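Local coordinates for protein Beta/alpha-amylase (Paenibacillus polymyxa, PDB 3VOC) that hydrolyses alpha-1,4-glucosidic bonds of starch, the family 14 beta-amylase domain present here removing successive maltose units from the non-reducing ends, at residues 8-14 and 384-390; 57-61 and 143-147; 165-169 and 181-185. All coordinates share one frame; numbering follows the deposited sequence. Where two conformers were deposited one is given.

The three contacts lie in one TIM-barrel domain. Contact 1 joins the first and last barrel strands; contacts 2 and 3 are nested in the chain between. Contact 2 sits in the outer helical layer, its centre about 20 Å from that of contact 1, and the Trp57 side chain is about 10 Å from the calcium ion. Contact 3, in a long loop, is about 27 Å from contact 1 and about 34 Å from contact 2, centre to centre, across the chain's centre from both. Contacts 1 and 3 border the active site: the Leu387 side chain is about 4 Å from that of Glu359, the proton acceptor by similarity, the Tyr169 side chain about 5 Å from that of Glu163, the predicted proton donor.

Contact 1. Residues 8-14 and 384-390; sequences ASVMGPL and FTLLRIN
Ser9 N donates to Phe384 O at 2.8 Å, one rung of the parallel ladder that joins strand 7-11 to strand 383-386 and closes the eight-stranded TIM barrel. Leu386 N to Ser9 O and Met11 N to Leu386 O continue it, and the short strand axes cross at -34°. The chains stay together past the ladder. Ile389 N reaches Met11 O at 2.9 Å along a bent path, N-H...O 136°, just after the cis peptide bond that precedes Arg388. The guanidinium of Arg388, a substrate-binding residue by similarity, is gripped at its edge, where NH1 donates to Gly12 O over 2.9 Å. Leu14 CB lies 4.1 Å above one face of that group, over its centre; on the opposite face Met11 SD sits off toward the rim. This sandwich and the edge bond together would hold the group's tilt, although Met11 was modelled in two conformers, which makes the sulfur side less certain. In the conformer given, the Met11 chain turns at its third torsion (chi3 -64°) and runs alongside Leu387, with SD 3.6 Å from Leu387 CG and CE 3.6 Å from Leu387 CD1. Further out, side-chain oxygens hold the backbone that carries these groups: Leu387 N donates to Asn360 OD1 and Arg388 N to Asn391 OD1. Ser9 and Thr385 share one face of the sheet, both touching Thr39 of the neighbouring strand. Ala8, Val10, Phe384 and Leu386 face the other way, toward the helical layer, where Phe406 of helix 403-411 meets the last three and Leu30 of helix 20-32 packs on Val10. Val10 CG1 rests 3.6 Å from Ile389 CA, while Ile389 CG2 lies against the Pro13 ring, 3.7 Å from its CD.

Contact 2. Residues 57-61 and 143-147; sequences WSYYK and NFAGY
Trp57 and Asn143 bring their CA atoms to 7.5 Å where the start of helix 58-69, whose early bond runs from Lys61 N to Trp57 O, meets residues 143-147. Asn143 CB sits over the five-membered ring of Trp57, 4.1 Å from its centroid, a CH-pi contact; Asn143 CG comes to 3.3 Å from Trp57 CD1, the amide turned 37° from the indole plane. Phe144 turns an edge to the six-membered ring of Trp57 in an offset edge-to-face pair, centroids 5.6 Å apart and planes at 81°. Its CE2 meets Trp57 CE3, and the adjoining CZ touches Tyr60 CB and, at 3.8 Å, Lys61 CG, so the ring's outer end lies against both indole and helix. Lys61 runs out extended beyond CG, crosses Asn143 at about a right angle, and NZ donates to Asn143 OD1 at 2.9 Å, in the carbonyl plane and on a lone pair. A water accepts from the same NZ and returns a weak bond to Asn143 O. Ser139 OG pairs with Trp57 NE1, and Ser139 O accepts from Asn143 ND2, so the amide's rotation is set from both ends. A methionine in place of Lys61 would probably leave Asn143 OD1 without its charged donor and strip the water of one partner. The arrangement joins two neighbouring helices of the TIM barrel's outer layer, helix 127-144 also supplying calcium ligands Gln132 and Glu135.

Contact 3. Residues 165-169 and 181-185; sequences RYPSY and GKFQA
Gln184 lays its side chain against Tyr166, Pro167 and Ser168, an inverse gamma turn centred on Pro167, within the long loop that leaves barrel strand 153-156. Its CB meets the Tyr166 side chain first, at CB and CD1, each 3.8 Å away, the two side chains sliding past each other in opposite directions. CG comes next, near Tyr166 CB and Ser168 CA. The chain then bends at its second torsion (chi2 -67°), which swings the amide across the turn: CD settles 3.3 Å from Pro167 O, and OE1 lies 3.7 Å from Pro167 CG. At the tip, NE2 reaches back to its own segment and donates to Lys182 O over 3.0 Å, approaching from above the carbonyl plane and not along a lone pair. Pro167 O is also near NE2, but the angle is too poor for a bond. Phe110 of strand 110-111 touches both Gln184 and Pro167.

The two backbones, running roughly opposite ways, are tied by Lys182 N to Ser168 O at 2.9 Å, N-H...O 154°. Ser168 CB lies close to Lys182 O. Beside this bond Gly181 CA comes within 3.1 Å of Ser168 O; a CB there would clash with that oxygen and, given the backbone's turn at Gly181, would also press on the preceding carbonyl oxygen, so glycine suits the position. Tyr166 stacks on Tyr249 of helix 240-268, and its OH is hydrogen-bonded to the backbone O of the same Tyr249. The turn is linked to the active site through Arg165: NE forms a salt bridge with Glu163, the predicted proton donor, and NH1 bonds to Tyr166 O. Tyr169 CE1 lies over the centre of the Arg165 guanidinium, 3.6 Å above its plane.

Contact 1. Residues 8-14 and 384-390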
# COMPACT_ATOMS: atom_id res chain seq x y z
N ALA A 8 4.21 -16.17 11.06
CA ALA A 8 5.15 -15.71 10.03
C ALA A 8 4.69 -16.19 8.67
O ALA A 8 4.47 -17.39 8.47
CB ALA A 8 6.56 -16.20 10.32
N SER A 9 4.57 -15.26 7.73
CA SER A 9 4.21 -15.57 6.36
C SER A 9 5.32 -15.16 5.41
O SER A 9 6.27 -14.49 5.81
CB SER A 9 2.93 -14.84 5.99
OG SER A 9 1.89 -15.33 6.82
N VAL A 10 5.21 -15.57 4.15
CA VAL A 10 6.22 -15.27 3.15
C VAL A 10 5.48 -14.88 1.86
O VAL A 10 4.50 -15.54 1.48
CB VAL A 10 7.13 -16.49 2.89
CG1 VAL A 10 8.09 -16.23 1.70
CG2 VAL A 10 7.93 -16.87 4.19
N MET A 11 5.95 -13.81 1.23
CA MET A 11 5.37 -13.34 -0.02
C MET A 11 5.84 -14.25 -1.15
O MET A 11 7.01 -14.60 -1.23
CB MET A 11 5.74 -11.88 -0.32
CG MET A 11 4.90 -11.23 -1.45
SD MET A 11 4.92 -9.41 -1.40
CE MET A 11 4.11 -9.13 0.16
N GLY A 12 4.89 -14.63 -2.01
CA GLY A 12 5.20 -15.47 -3.15
C GLY A 12 5.99 -14.71 -4.21
O GLY A 12 6.25 -13.51 -4.07
N PRO A 13 6.37 -15.41 -5.29
CA PRO A 13 7.23 -14.80 -6.29
C PRO A 13 6.51 -13.71 -7.09
O PRO A 13 5.27 -13.69 -7.15
CB PRO A 13 7.64 -15.97 -7.20
CG PRO A 13 6.65 -17.03 -6.98
CD PRO A 13 5.88 -16.74 -5.69
N LEU A 14 7.29 -12.81 -7.67
CA LEU A 14 6.71 -11.73 -8.47
C LEU A 14 6.23 -12.24 -9.83
O LEU A 14 5.07 -12.02 -10.19
CB LEU A 14 7.72 -10.57 -8.65
CG LEU A 14 7.21 -9.36 -9.43
CD1 LEU A 14 6.05 -8.68 -8.71
CD2 LEU A 14 8.37 -8.35 -9.70
N PHE A 384 4.10 -11.10 10.50
CA PHE A 384 5.18 -10.56 9.70
C PHE A 384 5.21 -11.34 8.40
O PHE A 384 5.18 -12.59 8.42
CB PHE A 384 6.55 -10.66 10.40
CG PHE A 384 7.66 -10.10 9.56
CD1 PHE A 384 7.87 -8.72 9.51
CD2 PHE A 384 8.42 -10.93 8.75
CE1 PHE A 384 8.85 -8.19 8.69
CE2 PHE A 384 9.39 -10.41 7.92
CZ PHE A 384 9.61 -9.04 7.89
N THR A 385 5.29 -10.62 7.28
CA THR A 385 5.48 -11.25 5.97
C THR A 385 6.86 -10.92 5.40
O THR A 385 7.22 -9.75 5.23
CB THR A 385 4.40 -10.81 4.96
OG1 THR A 385 3.11 -11.12 5.48
CG2 THR A 385 4.58 -11.58 3.64
N LEU A 386 7.63 -11.96 5.08
CA LEU A 386 8.94 -11.76 4.47
C LEU A 386 8.90 -11.66 2.94
O LEU A 386 8.38 -12.56 2.26
CB LEU A 386 9.94 -12.85 4.90
CG LEU A 386 11.34 -12.41 4.40
CD1 LEU A 386 12.05 -11.49 5.38
CD2 LEU A 386 12.19 -13.56 4.08
N LEU A 387 9.41 -10.56 2.39
CA LEU A 387 9.59 -10.44 0.94
C LEU A 387 11.01 -10.88 0.58
O LEU A 387 11.96 -10.33 1.15
CB LEU A 387 9.39 -8.98 0.50
CG LEU A 387 7.94 -8.51 0.37
CD1 LEU A 387 7.28 -8.26 1.73
CD2 LEU A 387 7.85 -7.26 -0.52
N ARG A 388 11.19 -11.86 -0.30
CA ARG A 388 10.19 -12.77 -0.89
C ARG A 388 10.68 -14.20 -0.80
O ARG A 388 11.79 -14.47 -0.31
CB ARG A 388 10.04 -12.52 -2.38
CG ARG A 388 8.89 -11.76 -2.77
CD ARG A 388 9.11 -11.28 -4.19
NE ARG A 388 8.56 -9.95 -4.32
CZ ARG A 388 7.28 -9.70 -4.57
NH1 ARG A 388 6.40 -10.69 -4.72
NH2 ARG A 388 6.88 -8.45 -4.66
N ILE A 389 9.85 -15.12 -1.30
CA ILE A 389 10.12 -16.54 -1.21
C ILE A 389 11.52 -16.94 -1.71
O ILE A 389 12.20 -17.72 -1.05
CB ILE A 389 8.97 -17.38 -1.88
CG1 ILE A 389 9.18 -18.89 -1.68
CG2 ILE A 389 8.80 -17.05 -3.37
CD1 ILE A 389 7.91 -19.72 -2.00
N ASN A 390 11.96 -16.40 -2.85
CA ASN A 390 13.26 -16.80 -3.41
C ASN A 390 14.45 -16.30 -2.57
O ASN A 390 15.58 -16.78 -2.73
CB ASN A 390 13.38 -16.40 -4.89
CG ASN A 390 12.70 -17.40 -5.81
OD1 ASN A 390 11.47 -17.54 -5.84
ND2 ASN A 390 13.52 -18.14 -6.56

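Contact 2. Residues 57-61 and 143-147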
# COMPACT_ATOMS: atom_id res chain seq x y z
N TRP A 57 -10.19 -16.65 -13.04
CA TRP A 57 -9.56 -16.95 -11.75
C TRP A 57 -8.74 -18.23 -11.79
O TRP A 57 -8.19 -18.63 -10.75
CB TRP A 57 -10.63 -17.06 -10.65
CG TRP A 57 -11.36 -15.78 -10.38
CD1 TRP A 57 -12.64 -15.47 -10.76
CD2 TRP A 57 -10.87 -14.63 -9.67
NE1 TRP A 57 -12.98 -14.21 -10.32
CE2 TRP A 57 -11.91 -13.68 -9.64
CE3 TRP A 57 -9.66 -14.33 -9.03
CZ2 TRP A 57 -11.77 -12.43 -9.02
CZ3 TRP A 57 -9.52 -13.10 -8.41
CH2 TRP A 57 -10.56 -12.16 -8.41
N SER A 58 -8.63 -18.88 -12.96
CA SER A 58 -8.09 -20.26 -13.00
C SER A 58 -6.63 -20.35 -12.51
O SER A 58 -6.29 -21.25 -11.75
CB SER A 58 -8.23 -20.90 -14.40
OG SER A 58 -7.55 -20.14 -15.39
N TYR A 59 -5.80 -19.41 -12.92
CA TYR A 59 -4.42 -19.39 -12.42
C TYR A 59 -4.34 -19.28 -10.88
O TYR A 59 -3.52 -19.96 -10.24
CB TYR A 59 -3.62 -18.28 -13.09
CG TYR A 59 -2.28 -17.99 -12.45
CD1 TYR A 59 -1.17 -18.79 -12.72
CD2 TYR A 59 -2.12 -16.90 -11.59
CE1 TYR A 59 0.07 -18.52 -12.14
CE2 TYR A 59 -0.87 -16.61 -11.01
CZ TYR A 59 0.22 -17.43 -11.29
OH TYR A 59 1.44 -17.16 -10.72
N TYR A 60 -5.17 -18.44 -10.29
CA TYR A 60 -5.13 -18.30 -8.84
C TYR A 60 -5.77 -19.45 -8.09
O TYR A 60 -5.40 -19.73 -6.95
CB TYR A 60 -5.68 -16.94 -8.39
CG TYR A 60 -4.71 -15.84 -8.69
CD1 TYR A 60 -3.50 -15.76 -7.99
CD2 TYR A 60 -4.96 -14.90 -9.72
CE1 TYR A 60 -2.58 -14.76 -8.28
CE2 TYR A 60 -4.03 -13.87 -10.01
CZ TYR A 60 -2.84 -13.82 -9.28
OH TYR A 60 -1.90 -12.85 -9.53
N LYS A 61 -6.71 -20.15 -8.72
CA LYS A 61 -7.23 -21.38 -8.13
C LYS A 61 -6.11 -22.43 -8.12
O LYS A 61 -5.90 -23.11 -7.12
CB LYS A 61 -8.47 -21.87 -8.88
CG LYS A 61 -9.76 -21.15 -8.45
CD LYS A 61 -10.89 -21.38 -9.44
CE LYS A 61 -12.21 -20.75 -8.92
NZ LYS A 61 -13.19 -20.50 -10.05
N ASN A 143 -15.85 -16.90 -6.15
CA ASN A 143 -14.97 -17.94 -6.70
C ASN A 143 -14.11 -18.68 -5.68
O ASN A 143 -13.70 -19.83 -5.92
CB ASN A 143 -14.09 -17.36 -7.80
CG ASN A 143 -14.84 -17.21 -9.11
OD1 ASN A 143 -14.80 -18.10 -9.95
ND2 ASN A 143 -15.56 -16.11 -9.26
N PHE A 144 -13.85 -18.03 -4.56
CA PHE A 144 -12.97 -18.58 -3.55
C PHE A 144 -13.62 -18.96 -2.23
O PHE A 144 -12.92 -19.35 -1.29
CB PHE A 144 -11.76 -17.66 -3.36
CG PHE A 144 -10.81 -17.71 -4.52
CD1 PHE A 144 -9.70 -18.55 -4.50
CD2 PHE A 144 -11.05 -16.96 -5.68
CE1 PHE A 144 -8.83 -18.61 -5.58
CE2 PHE A 144 -10.18 -17.02 -6.77
CZ PHE A 144 -9.08 -17.84 -6.72
N ALA A 145 -14.95 -18.86 -2.17
CA ALA A 145 -15.74 -19.28 -1.01
C ALA A 145 -15.41 -20.72 -0.58
O ALA A 145 -15.32 -21.01 0.61
CB ALA A 145 -17.25 -19.13 -1.31
N GLY A 146 -15.19 -21.61 -1.56
CA GLY A 146 -14.82 -23.01 -1.26
C GLY A 146 -13.41 -23.18 -0.68
O GLY A 146 -13.02 -24.28 -0.29
N TYR A 147 -12.64 -22.09 -0.64
CA TYR A 147 -11.29 -22.10 -0.08
C TYR A 147 -11.26 -21.43 1.30
O TYR A 147 -10.18 -21.06 1.80
CB TYR A 147 -10.34 -21.33 -1.00
CG TYR A 147 -10.01 -22.03 -2.28
CD1 TYR A 147 -8.85 -22.80 -2.39
CD2 TYR A 147 -10.84 -21.93 -3.40
CE1 TYR A 147 -8.53 -23.46 -3.57
CE2 TYR A 147 -10.53 -22.59 -4.59
CZ TYR A 147 -9.36 -23.34 -4.67
OH TYR A 147 -9.03 -24.01 -5.83
O HOH W 1 -15.58 -21.45 -8.21

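Contact 3. Residues 165-169 and 181-185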
# COMPACT_ATOMS: atom_id res chain seq x y z
N ARG A 165 -1.51 5.27 -0.90
CA ARG A 165 -0.74 6.49 -1.12
C ARG A 165 -0.98 6.98 -2.54
O ARG A 165 -1.60 6.28 -3.34
CB ARG A 165 0.77 6.25 -0.89
CG ARG A 165 1.40 5.25 -1.87
CD ARG A 165 2.92 5.37 -1.84
NE ARG A 165 3.60 4.30 -2.58
CZ ARG A 165 3.95 4.36 -3.86
NH1 ARG A 165 3.65 5.44 -4.60
NH2 ARG A 165 4.59 3.34 -4.42
N TYR A 166 -0.47 8.18 -2.83
CA TYR A 166 -0.39 8.69 -4.19
C TYR A 166 0.84 8.12 -4.88
O TYR A 166 1.76 7.69 -4.19
CB TYR A 166 -0.28 10.20 -4.17
CG TYR A 166 -1.57 10.86 -3.73
CD1 TYR A 166 -2.59 11.12 -4.65
CD2 TYR A 166 -1.76 11.24 -2.40
CE1 TYR A 166 -3.78 11.73 -4.27
CE2 TYR A 166 -2.96 11.84 -1.99
CZ TYR A 166 -3.96 12.09 -2.94
OH TYR A 166 -5.15 12.71 -2.58
N PRO A 167 0.87 8.12 -6.23
CA PRO A 167 2.04 7.62 -6.96
C PRO A 167 3.14 8.70 -7.02
O PRO A 167 3.54 9.15 -8.10
CB PRO A 167 1.48 7.35 -8.35
CG PRO A 167 0.42 8.43 -8.52
CD PRO A 167 -0.24 8.47 -7.15
N SER A 168 3.62 9.08 -5.85
CA SER A 168 4.38 10.32 -5.69
C SER A 168 5.84 10.19 -6.10
O SER A 168 6.47 11.19 -6.42
CB SER A 168 4.30 10.78 -4.24
OG SER A 168 4.74 9.74 -3.38
N TYR A 169 6.36 8.96 -6.07
CA TYR A 169 7.74 8.72 -6.50
C TYR A 169 7.75 7.62 -7.58
O TYR A 169 7.29 6.50 -7.35
CB TYR A 169 8.66 8.42 -5.30
CG TYR A 169 8.44 7.05 -4.65
CD1 TYR A 169 7.44 6.85 -3.68
CD2 TYR A 169 9.25 5.97 -5.00
CE1 TYR A 169 7.26 5.57 -3.10
CE2 TYR A 169 9.08 4.73 -4.44
CZ TYR A 169 8.10 4.53 -3.49
OH TYR A 169 7.97 3.27 -2.96
N GLY A 181 9.94 13.13 -4.37
CA GLY A 181 8.84 12.89 -5.29
C GLY A 181 8.05 14.16 -5.51
O GLY A 181 8.56 15.28 -5.31
N LYS A 182 6.79 14.00 -5.93
CA LYS A 182 5.96 15.17 -6.28
C LYS A 182 4.52 14.95 -5.84
O LYS A 182 4.05 13.80 -5.80
CB LYS A 182 6.00 15.43 -7.80
CG LYS A 182 7.35 15.93 -8.30
CD LYS A 182 7.43 16.06 -9.81
CE LYS A 182 8.85 16.47 -10.24
NZ LYS A 182 8.92 16.60 -11.74
N PHE A 183 3.83 16.05 -5.51
CA PHE A 183 2.37 16.03 -5.31
C PHE A 183 1.66 15.54 -6.58
O PHE A 183 2.14 15.75 -7.68
CB PHE A 183 1.84 17.41 -4.89
CG PHE A 183 2.27 17.84 -3.51
CD1 PHE A 183 3.02 18.99 -3.33
CD2 PHE A 183 1.89 17.11 -2.39
CE1 PHE A 183 3.43 19.39 -2.06
CE2 PHE A 183 2.29 17.51 -1.09
CZ PHE A 183 3.05 18.65 -0.93
N GLN A 184 0.50 14.89 -6.40
CA GLN A 184 -0.16 14.14 -7.46
C GLN A 184 -1.62 14.56 -7.61
O GLN A 184 -2.53 13.73 -7.79
CB GLN A 184 -0.08 12.64 -7.13
CG GLN A 184 1.35 12.10 -7.03
CD GLN A 184 2.07 12.13 -8.37
OE1 GLN A 184 1.47 11.84 -9.40
NE2 GLN A 184 3.37 12.47 -8.36
N ALA A 185 -1.85 15.88 -7.53
CA ALA A 185 -3.20 16.42 -7.55
C ALA A 185 -3.39 17.39 -8.71
O ALA A 185 -4.10 18.39 -8.57
CB ALA A 185 -3.51 17.11 -6.20